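Local coordinates for protein pseudouridine synthase (Pyrococcus abyssi, PDB 2AUS) that probably converts specific uridines in RNA to pseudouridine, as the Cbf5-type archaeal member of the TruB family of pseudouridine synthases, at residues Ile14-Ile19 and His249-Trp254; Lys245-Leu250 and Leu286-Thr291; Ala279-Gly284 and Met304-Met309. All blocks are in the same frame, centred on the assembly; numbering follows the deposited sequence.

Contact 1 of 3, residues Ile14-Ile19 and His249-Trp254; sequences IKREVI and HLPKIW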
loop_
_atom_site.group_PDB
_atom_site.type_symbol
_atom_site.label_atom_id
_atom_site.label_comp_id
_atom_site.label_asym_id
_atom_site.label_seq_id
_atom_site.Cartn_x
_atom_site.Cartn_y
_atom_site.Cartn_z
ATOM N N ILE A 14 24.673 -0.868 31.178
ATOM C CA ILE A 14 25.510 -0.109 32.097
ATOM C C ILE A 14 26.979 -0.215 31.685
ATOM O O ILE A 14 27.500 -1.315 31.498
ATOM C CB ILE A 14 25.353 -0.638 33.536
ATOM C CG1 ILE A 14 23.874 -0.608 33.933
ATOM C CG2 ILE A 14 26.192 0.199 34.495
ATOM C CD1 ILE A 14 23.582 -1.216 35.290
ATOM N N LYS A 15 27.635 0.935 31.541
ATOM C CA LYS A 15 29.043 0.987 31.151
ATOM C C LYS A 15 29.892 -0.029 31.905
ATOM O O LYS A 15 29.953 -0.011 33.137
ATOM C CB LYS A 15 29.621 2.385 31.404
ATOM C CG LYS A 15 29.068 3.475 30.508
ATOM C CD LYS A 15 29.729 4.807 30.814
ATOM C CE LYS A 15 29.299 5.885 29.833
ATOM N NZ LYS A 15 29.966 7.191 30.120
ATOM N N ARG A 16 30.550 -0.912 31.163
ATOM C CA ARG A 16 31.408 -1.913 31.779
ATOM C C ARG A 16 32.761 -1.280 32.067
ATOM O O ARG A 16 33.183 -0.331 31.398
ATOM C CB ARG A 16 31.608 -3.112 30.850
ATOM C CG ARG A 16 30.326 -3.765 30.356
ATOM C CD ARG A 16 30.635 -5.063 29.621
ATOM N NE ARG A 16 29.442 -5.678 29.050
ATOM C CZ ARG A 16 28.717 -5.136 28.077
ATOM N NH1 ARG A 16 29.065 -3.962 27.563
ATOM N NH2 ARG A 16 27.644 -5.767 27.619
ATOM N N GLU A 17 33.438 -1.816 33.071
ATOM C CA GLU A 17 34.752 -1.335 33.459
ATOM C C GLU A 17 35.771 -1.775 32.396
ATOM O O GLU A 17 35.614 -2.829 31.784
ATOM C CB GLU A 17 35.097 -1.931 34.821
ATOM C CG GLU A 17 36.323 -1.376 35.489
ATOM C CD GLU A 17 36.258 -1.564 36.990
ATOM O OE1 GLU A 17 35.401 -0.910 37.631
ATOM O OE2 GLU A 17 37.049 -2.364 37.529
ATOM N N VAL A 18 36.793 -0.955 32.166
ATOM C CA VAL A 18 37.833 -1.269 31.192
ATOM C C VAL A 18 39.149 -1.540 31.917
ATOM O O VAL A 18 39.573 -0.760 32.765
ATOM C CB VAL A 18 38.055 -0.103 30.196
ATOM C CG1 VAL A 18 39.214 -0.431 29.265
ATOM C CG2 VAL A 18 36.794 0.155 29.391
ATOM N N ILE A 19 39.791 -2.651 31.582
ATOM C CA ILE A 19 41.052 -3.006 32.205
ATOM C C ILE A 19 42.170 -2.944 31.169
ATOM O O ILE A 19 42.134 -3.648 30.159
ATOM C CB ILE A 19 40.986 -4.419 32.812
ATOM C CG1 ILE A 19 39.825 -4.489 33.812
ATOM C CG2 ILE A 19 42.307 -4.760 33.493
ATOM C CD1 ILE A 19 39.643 -5.837 34.453
ATOM N N HIS A 249 26.468 -2.167 23.125
ATOM C CA HIS A 249 26.086 -2.907 24.320
ATOM C C HIS A 249 26.876 -4.201 24.492
ATOM O O HIS A 249 26.604 -4.977 25.401
ATOM C CB HIS A 249 24.581 -3.210 24.300
ATOM C CG HIS A 249 23.721 -2.006 24.538
ATOM N ND1 HIS A 249 22.345 -2.042 24.450
ATOM C CD2 HIS A 249 24.041 -0.737 24.889
ATOM C CE1 HIS A 249 21.856 -0.850 24.739
ATOM N NE2 HIS A 249 22.863 -0.040 25.009
ATOM N N LEU A 250 27.859 -4.438 23.629
ATOM C CA LEU A 250 28.653 -5.657 23.735
ATOM C C LEU A 250 29.970 -5.456 24.462
ATOM O O LEU A 250 30.530 -4.364 24.467
ATOM C CB LEU A 250 28.988 -6.226 22.355
ATOM C CG LEU A 250 27.892 -6.709 21.413
ATOM C CD1 LEU A 250 28.558 -7.340 20.203
ATOM C CD2 LEU A 250 26.989 -7.701 22.116
ATOM N N PRO A 251 30.478 -6.520 25.101
ATOM C CA PRO A 251 31.753 -6.465 25.823
ATOM C C PRO A 251 32.800 -6.268 24.716
ATOM O O PRO A 251 32.699 -6.882 23.647
ATOM C CB PRO A 251 31.864 -7.859 26.441
ATOM C CG PRO A 251 30.441 -8.321 26.539
ATOM C CD PRO A 251 29.853 -7.847 25.248
ATOM N N LYS A 252 33.799 -5.433 24.951
ATOM C CA LYS A 252 34.793 -5.198 23.917
ATOM C C LYS A 252 36.218 -5.543 24.293
ATOM O O LYS A 252 36.567 -5.588 25.469
ATOM C CB LYS A 252 34.739 -3.731 23.485
ATOM C CG LYS A 252 33.403 -3.324 22.923
ATOM C CD LYS A 252 33.316 -1.828 22.726
ATOM C CE LYS A 252 31.932 -1.437 22.238
ATOM N NZ LYS A 252 31.814 0.033 22.053
ATOM N N ILE A 253 37.031 -5.787 23.268
ATOM C CA ILE A 253 38.452 -6.076 23.434
ATOM C C ILE A 253 39.159 -5.176 22.426
ATOM O O ILE A 253 38.913 -5.262 21.225
ATOM C CB ILE A 253 38.784 -7.552 23.118
ATOM C CG1 ILE A 253 38.028 -8.467 24.086
ATOM C CG2 ILE A 253 40.311 -7.791 23.240
ATOM C CD1 ILE A 253 38.183 -9.950 23.786
ATOM N N TRP A 254 40.015 -4.294 22.926
ATOM C CA TRP A 254 40.751 -3.359 22.090
ATOM C C TRP A 254 42.130 -3.930 21.763
ATOM O O TRP A 254 42.873 -4.347 22.650
ATOM C CB TRP A 254 40.867 -2.019 22.822
ATOM C CG TRP A 254 39.568 -1.263 22.887
ATOM C CD1 TRP A 254 39.132 -0.312 22.006
ATOM C CD2 TRP A 254 38.562 -1.350 23.915
ATOM N NE1 TRP A 254 37.930 0.201 22.424
ATOM C CE2 TRP A 254 37.552 -0.420 23.589
ATOM C CE3 TRP A 254 38.416 -2.134 25.076
ATOM C CZ2 TRP A 254 36.407 -0.228 24.392
ATOM C CZ3 TRP A 254 37.281 -1.948 25.880
ATOM C CH2 TRP A 254 36.286 -1.003 25.526
#
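Arg16 of the N-terminal arm reaches across to the backbone of His249-Pro251 in a surface contact, where the arm runs along the entrance to strand 252-255. Its NH2 donates to His249 O at 2.6 Å, a short bond with an N-H...O angle of 160°. The acceptor lies at the edge of the guanidinium, close to its plane, while the donor stands 39° above the carbonyl plane. One face of the group rests on the chain just beyond: Pro251 N sits under its centre, 3.7 Å from CZ, and the proline CG comes within 3.8 Å of Arg16 NE. With CG anti to the carbonyl carbon (chi1 -54°) and the chain extended from there to NE, the guanidinium is carried the full distance between the two backbones. Replacing Arg16 by an alanine would probably leave His249 O without this donor and take away the cover that the guanidinium gives Pro251. The arm here is an added edge of the PUA domain's sheet: strand 18-20 pairs antiparallel with strand 274-278, which in turn pairs with 252-255, so the two segments are separated by one strand. Asn278 of that middle strand ties both, taking a bond from Lys252 N and giving one to Glu17 O. Farther along, Val18 meets Trp254 across the intervening strand. Val18 CG2 lies 4.1 Å from Trp254 CH2, approaching the ring obliquely, with CG1 about as near to CZ3. The indole's NE1 is bonded to Asp294, and Lys276 makes a cation-pi contact with the ring.

Contact 2 of 3, residues Lys245-Leu250 and Leu286-Thr291; sequences KAVEHL and LVAIMT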
loop_
_atom_site.group_PDB
_atom_site.type_symbol
_atom_site.label_atom_id
_atom_site.label_comp_id
_atom_site.label_asym_id
_atom_site.label_seq_id
_atom_site.Cartn_x
_atom_site.Cartn_y
_atom_site.Cartn_z
ATOM N N LYS A 245 27.944 1.570 16.275
ATOM C CA LYS A 245 26.773 1.824 17.107
ATOM C C LYS A 245 26.100 0.504 17.484
ATOM O O LYS A 245 25.573 0.360 18.593
ATOM C CB LYS A 245 25.783 2.719 16.350
ATOM C CG LYS A 245 24.451 2.987 17.067
ATOM C CD LYS A 245 24.609 3.859 18.313
ATOM C CE LYS A 245 23.242 4.221 18.923
ATOM N NZ LYS A 245 22.342 4.871 17.903
ATOM N N ALA A 246 26.130 -0.464 16.568
ATOM C CA ALA A 246 25.494 -1.764 16.806
ATOM C C ALA A 246 26.138 -2.637 17.871
ATOM O O ALA A 246 25.505 -3.568 18.361
ATOM C CB ALA A 246 25.394 -2.544 15.502
ATOM N N VAL A 247 27.386 -2.366 18.234
ATOM C CA VAL A 247 28.047 -3.182 19.256
ATOM C C VAL A 247 28.268 -2.428 20.566
ATOM O O VAL A 247 29.007 -2.885 21.442
ATOM C CB VAL A 247 29.419 -3.721 18.765
ATOM C CG1 VAL A 247 29.237 -4.505 17.474
ATOM C CG2 VAL A 247 30.401 -2.574 18.567
ATOM N N GLU A 248 27.619 -1.277 20.701
ATOM C CA GLU A 248 27.745 -0.474 21.910
ATOM C C GLU A 248 27.389 -1.214 23.199
ATOM O O GLU A 248 27.941 -0.922 24.251
ATOM C CB GLU A 248 26.892 0.786 21.789
ATOM C CG GLU A 248 27.686 1.989 21.313
ATOM C CD GLU A 248 26.812 3.160 20.922
ATOM O OE1 GLU A 248 25.810 3.417 21.625
ATOM O OE2 GLU A 248 27.143 3.825 19.913
ATOM N N HIS A 249 26.468 -2.167 23.125
ATOM C CA HIS A 249 26.086 -2.907 24.320
ATOM C C HIS A 249 26.876 -4.201 24.492
ATOM O O HIS A 249 26.604 -4.977 25.401
ATOM C CB HIS A 249 24.581 -3.210 24.300
ATOM C CG HIS A 249 23.721 -2.006 24.538
ATOM N ND1 HIS A 249 22.345 -2.042 24.450
ATOM C CD2 HIS A 249 24.041 -0.737 24.889
ATOM C CE1 HIS A 249 21.856 -0.850 24.739
ATOM N NE2 HIS A 249 22.863 -0.040 25.009
ATOM N N LEU A 250 27.859 -4.438 23.629
ATOM C CA LEU A 250 28.653 -5.657 23.735
ATOM C C LEU A 250 29.970 -5.456 24.462
ATOM O O LEU A 250 30.530 -4.364 24.467
ATOM C CB LEU A 250 28.988 -6.226 22.355
ATOM C CG LEU A 250 27.892 -6.709 21.413
ATOM C CD1 LEU A 250 28.558 -7.340 20.203
ATOM C CD2 LEU A 250 26.989 -7.701 22.116
ATOM N N LEU A 286 29.748 -13.339 23.329
ATOM C CA LEU A 286 29.903 -12.673 22.044
ATOM C C LEU A 286 30.630 -11.373 22.378
ATOM O O LEU A 286 30.180 -10.604 23.230
ATOM C CB LEU A 286 28.534 -12.362 21.450
ATOM C CG LEU A 286 28.460 -11.481 20.201
ATOM C CD1 LEU A 286 29.228 -12.115 19.050
ATOM C CD2 LEU A 286 26.991 -11.284 19.830
ATOM N N VAL A 287 31.768 -11.141 21.736
ATOM C CA VAL A 287 32.522 -9.929 22.007
ATOM C C VAL A 287 32.836 -9.186 20.728
ATOM O O VAL A 287 32.823 -9.761 19.644
ATOM C CB VAL A 287 33.856 -10.224 22.733
ATOM C CG1 VAL A 287 33.582 -10.924 24.057
ATOM C CG2 VAL A 287 34.773 -11.077 21.845
ATOM N N ALA A 288 33.107 -7.895 20.864
ATOM C CA ALA A 288 33.455 -7.079 19.715
ATOM C C ALA A 288 34.930 -6.719 19.853
ATOM O O ALA A 288 35.346 -6.212 20.886
ATOM C CB ALA A 288 32.596 -5.818 19.684
ATOM N N ILE A 289 35.713 -7.005 18.817
ATOM C CA ILE A 289 37.137 -6.700 18.800
ATOM C C ILE A 289 37.266 -5.308 18.196
ATOM O O ILE A 289 36.777 -5.060 17.093
ATOM C CB ILE A 289 37.906 -7.680 17.917
ATOM C CG1 ILE A 289 37.744 -9.109 18.463
ATOM C CG2 ILE A 289 39.365 -7.245 17.824
ATOM C CD1 ILE A 289 38.493 -10.141 17.667
ATOM N N MET A 290 37.936 -4.410 18.911
ATOM C CA MET A 290 38.055 -3.031 18.461
ATOM C C MET A 290 39.482 -2.568 18.260
ATOM O O MET A 290 40.404 -3.069 18.908
ATOM C CB MET A 290 37.411 -2.097 19.498
ATOM C CG MET A 290 36.024 -2.516 20.010
ATOM S SD MET A 290 34.690 -2.521 18.808
ATOM C CE MET A 290 34.372 -0.783 18.596
ATOM N N THR A 291 39.659 -1.589 17.379
ATOM C CA THR A 291 40.983 -1.022 17.173
ATOM C C THR A 291 41.092 0.039 18.265
ATOM O O THR A 291 40.096 0.374 18.923
ATOM C CB THR A 291 41.125 -0.249 15.855
ATOM O OG1 THR A 291 40.278 0.909 15.906
ATOM C CG2 THR A 291 40.772 -1.118 14.642
#
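Val247 and Leu250, the two ends of a type I beta turn, press their side chains against strand 286-291, and the contact between the segments is wholly apolar. It is closest in the middle, where Ala288 faces the turn: its CB lies 3.9 Å from Val247 CB and 4.3 Å from Leu250 CD1. The small methyl lets both larger residues come down on the same spot of the strand. Val247 places CG2 between its backbone N and carbonyl carbon, and this branch does double duty, lying 4.1 Å from Ala288 CB and 4.3 Å from Met290 SD. The sulfur is reached through a methionine chain folded at every torsion, which keeps its end close to the strand. At the other end Leu250 CD1 meets Leu286 CG at 4.1 Å, the two side chains passing at a slant. Leu299 of strand 296-302 and Ala102 of a nearby loop also touch both Val247 and Leu250, so this side of the turn is buried on several fronts.

The far side of the turn is different. Glu248 points away from the strand into an exposed position, and His249, partly exposed, makes no contact with it. The turn itself is closed by Leu250 N donating to Val247 O at 2.9 Å, and from it Val247 and Leu250 both point toward the strand. The contact thins out towards Met290, whose sulfur is its nearest atom to Val247. The turn lies in the loop between strand 241-242 and strand 252-255 and packs on a central strand of the sheet of the PUA domain, a hydrophobic seam that probably joins this domain to the rest of the enzyme, consistent with the Cbf5 architecture, in which a PUA domain follows the TruB-type region.

Contact 3 of 3, residues Ala279-Gly284 and Met304-Met309; sequences AGIKKG and MSTQEM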
loop_
_atom_site.group_PDB
_atom_site.type_symbol
_atom_site.label_atom_id
_atom_site.label_comp_id
_atom_site.label_asym_id
_atom_site.label_seq_id
_atom_site.Cartn_x
_atom_site.Cartn_y
_atom_site.Cartn_z
ATOM N N ALA A 279 35.704 -5.708 31.672
ATOM C CA ALA A 279 35.726 -6.705 32.727
ATOM C C ALA A 279 34.500 -7.578 32.508
ATOM O O ALA A 279 33.639 -7.263 31.683
ATOM C CB ALA A 279 35.642 -6.026 34.088
ATOM N N GLY A 280 34.423 -8.677 33.249
ATOM C CA GLY A 280 33.270 -9.554 33.157
ATOM C C GLY A 280 33.072 -10.370 31.900
ATOM O O GLY A 280 31.987 -10.909 31.695
ATOM N N ILE A 281 34.084 -10.460 31.045
ATOM C CA ILE A 281 33.932 -11.267 29.840
ATOM C C ILE A 281 34.206 -12.704 30.248
ATOM O O ILE A 281 35.124 -12.969 31.021
ATOM C CB ILE A 281 34.947 -10.894 28.739
ATOM C CG1 ILE A 281 34.629 -9.515 28.166
ATOM C CG2 ILE A 281 34.923 -11.948 27.635
ATOM C CD1 ILE A 281 35.651 -9.060 27.137
ATOM N N LYS A 282 33.409 -13.634 29.741
ATOM C CA LYS A 282 33.626 -15.030 30.066
ATOM C C LYS A 282 33.513 -15.901 28.830
ATOM O O LYS A 282 32.778 -15.581 27.896
ATOM C CB LYS A 282 32.646 -15.492 31.156
ATOM C CG LYS A 282 31.197 -15.095 30.939
ATOM C CD LYS A 282 30.347 -15.435 32.162
ATOM C CE LYS A 282 30.889 -14.752 33.419
ATOM N NZ LYS A 282 30.146 -15.139 34.658
ATOM N N LYS A 283 34.272 -16.993 28.829
ATOM C CA LYS A 283 34.282 -17.928 27.718
ATOM C C LYS A 283 32.876 -18.131 27.168
ATOM O O LYS A 283 31.929 -18.325 27.930
ATOM C CB LYS A 283 34.863 -19.269 28.172
ATOM C CG LYS A 283 35.029 -20.280 27.048
ATOM C CD LYS A 283 35.469 -21.635 27.580
ATOM C CE LYS A 283 35.566 -22.659 26.456
ATOM N NZ LYS A 283 36.616 -22.303 25.467
ATOM N N GLY A 284 32.742 -18.069 25.846
ATOM C CA GLY A 284 31.444 -18.251 25.226
ATOM C C GLY A 284 30.721 -16.962 24.873
ATOM O O GLY A 284 29.851 -16.957 24.001
ATOM N N MET A 304 38.329 -17.238 26.456
ATOM C CA MET A 304 38.733 -17.174 27.846
ATOM C C MET A 304 38.049 -15.992 28.517
ATOM O O MET A 304 37.345 -15.224 27.866
ATOM C CB MET A 304 40.262 -17.094 27.983
ATOM C CG MET A 304 40.986 -16.220 26.983
ATOM S SD MET A 304 42.793 -16.312 27.219
ATOM C CE MET A 304 43.196 -17.754 26.245
ATOM N N SER A 305 38.236 -15.868 29.823
ATOM C CA SER A 305 37.621 -14.789 30.585
ATOM C C SER A 305 38.525 -13.571 30.599
ATOM O O SER A 305 39.700 -13.653 30.234
ATOM C CB SER A 305 37.381 -15.239 32.023
ATOM O OG SER A 305 38.620 -15.499 32.659
ATOM N N THR A 306 37.970 -12.445 31.033
ATOM C CA THR A 306 38.739 -11.211 31.115
ATOM C C THR A 306 39.999 -11.439 31.933
ATOM O O THR A 306 41.091 -11.025 31.539
ATOM C CB THR A 306 37.936 -10.079 31.790
ATOM O OG1 THR A 306 36.903 -9.626 30.910
ATOM C CG2 THR A 306 38.847 -8.916 32.132
ATOM N N GLN A 307 39.836 -12.092 33.079
ATOM C CA GLN A 307 40.952 -12.358 33.975
ATOM C C GLN A 307 42.041 -13.178 33.297
ATOM O O GLN A 307 43.228 -12.874 33.425
ATOM C CB GLN A 307 40.461 -13.082 35.233
ATOM C CG GLN A 307 41.507 -13.165 36.334
ATOM C CD GLN A 307 42.104 -11.806 36.667
ATOM O OE1 GLN A 307 41.379 -10.839 36.909
ATOM N NE2 GLN A 307 43.432 -11.729 36.684
ATOM N N GLU A 308 41.640 -14.225 32.590
ATOM C CA GLU A 308 42.604 -15.062 31.890
ATOM C C GLU A 308 43.334 -14.264 30.810
ATOM O O GLU A 308 44.545 -14.409 30.629
ATOM C CB GLU A 308 41.896 -16.274 31.277
ATOM C CG GLU A 308 41.827 -17.465 32.220
ATOM C CD GLU A 308 40.631 -18.361 31.963
ATOM O OE1 GLU A 308 40.297 -18.590 30.781
ATOM O OE2 GLU A 308 40.033 -18.845 32.953
ATOM N N MET A 309 42.602 -13.410 30.101
ATOM C CA MET A 309 43.212 -12.604 29.051
ATOM C C MET A 309 44.245 -11.640 29.618
ATOM O O MET A 309 45.243 -11.323 28.964
ATOM C CB MET A 309 42.138 -11.845 28.263
ATOM C CG MET A 309 41.332 -12.747 27.344
ATOM S SD MET A 309 40.149 -11.877 26.303
ATOM C CE MET A 309 38.596 -12.603 26.849
#
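Ile281 and Thr306 exchange two hydrogen bonds, joining the loop 279-284 to the start of helix 306-311. Ile281 N donates to Thr306 OG1 at 2.9 Å with an N-H...O angle of 153°, and Thr306 N donates in turn to Ile281 O, also at 2.9 Å. In the second bond the donor stands 36° above the carbonyl plane. Thr306 OG1 is engaged twice: besides accepting from Ile281 N, its hydroxyl donates to Asn278 O, and with chi1 at -72° the hydroxyl sits beside its own backbone N, facing the loop. Ile281 O also has a CA-H...O contact from Ser305 CA, at 3.1 Å, so this carbonyl is approached by two neighbouring residues.

Ser305 occupies the N-cap. Its OG, held between the backbone N and the carbonyl carbon, accepts from Glu308 N at 3.3 Å and so serves one of the amides of the first turn, while its own carbonyl takes Met309 N. Alongside these polar links Ile281 CG2 touches Met309 CE at 3.8 Å, the side chains crossing at about a right angle. Lys282 N is bonded to Asp285. The helix start thus lies over the PUA sheet, with Met309 on Ile274, Leu277 and Ile253, Ile281 on Ile253 and Thr306 on Leu277 and Ile19.

All three contacts converge on the seven-stranded sheet of the PUA domain, whose outer strand 18-20 comes from the N-terminal region; contact 3 packs against it. Contacts 1 and 2 are about 8 Å apart between centres and share His249 and Leu250; strands 252-255 and 286-291 are neighbours, joined by probable backbone bonds of Ile253 with Ala288 and Met290. The centre of contact 3 is about 11 Å from that of contact 1, which it meets through Ile281, Met309 and a probable Ala279-Glu17 backbone bond, and about 15 Å from that of contact 2, met through Ile281 on Val287. Along the chain contact 1 closes before contact 3 opens, whereas contacts 2 and 3 alternate. N-terminal arm, turn and helix start thereby gather on one domain.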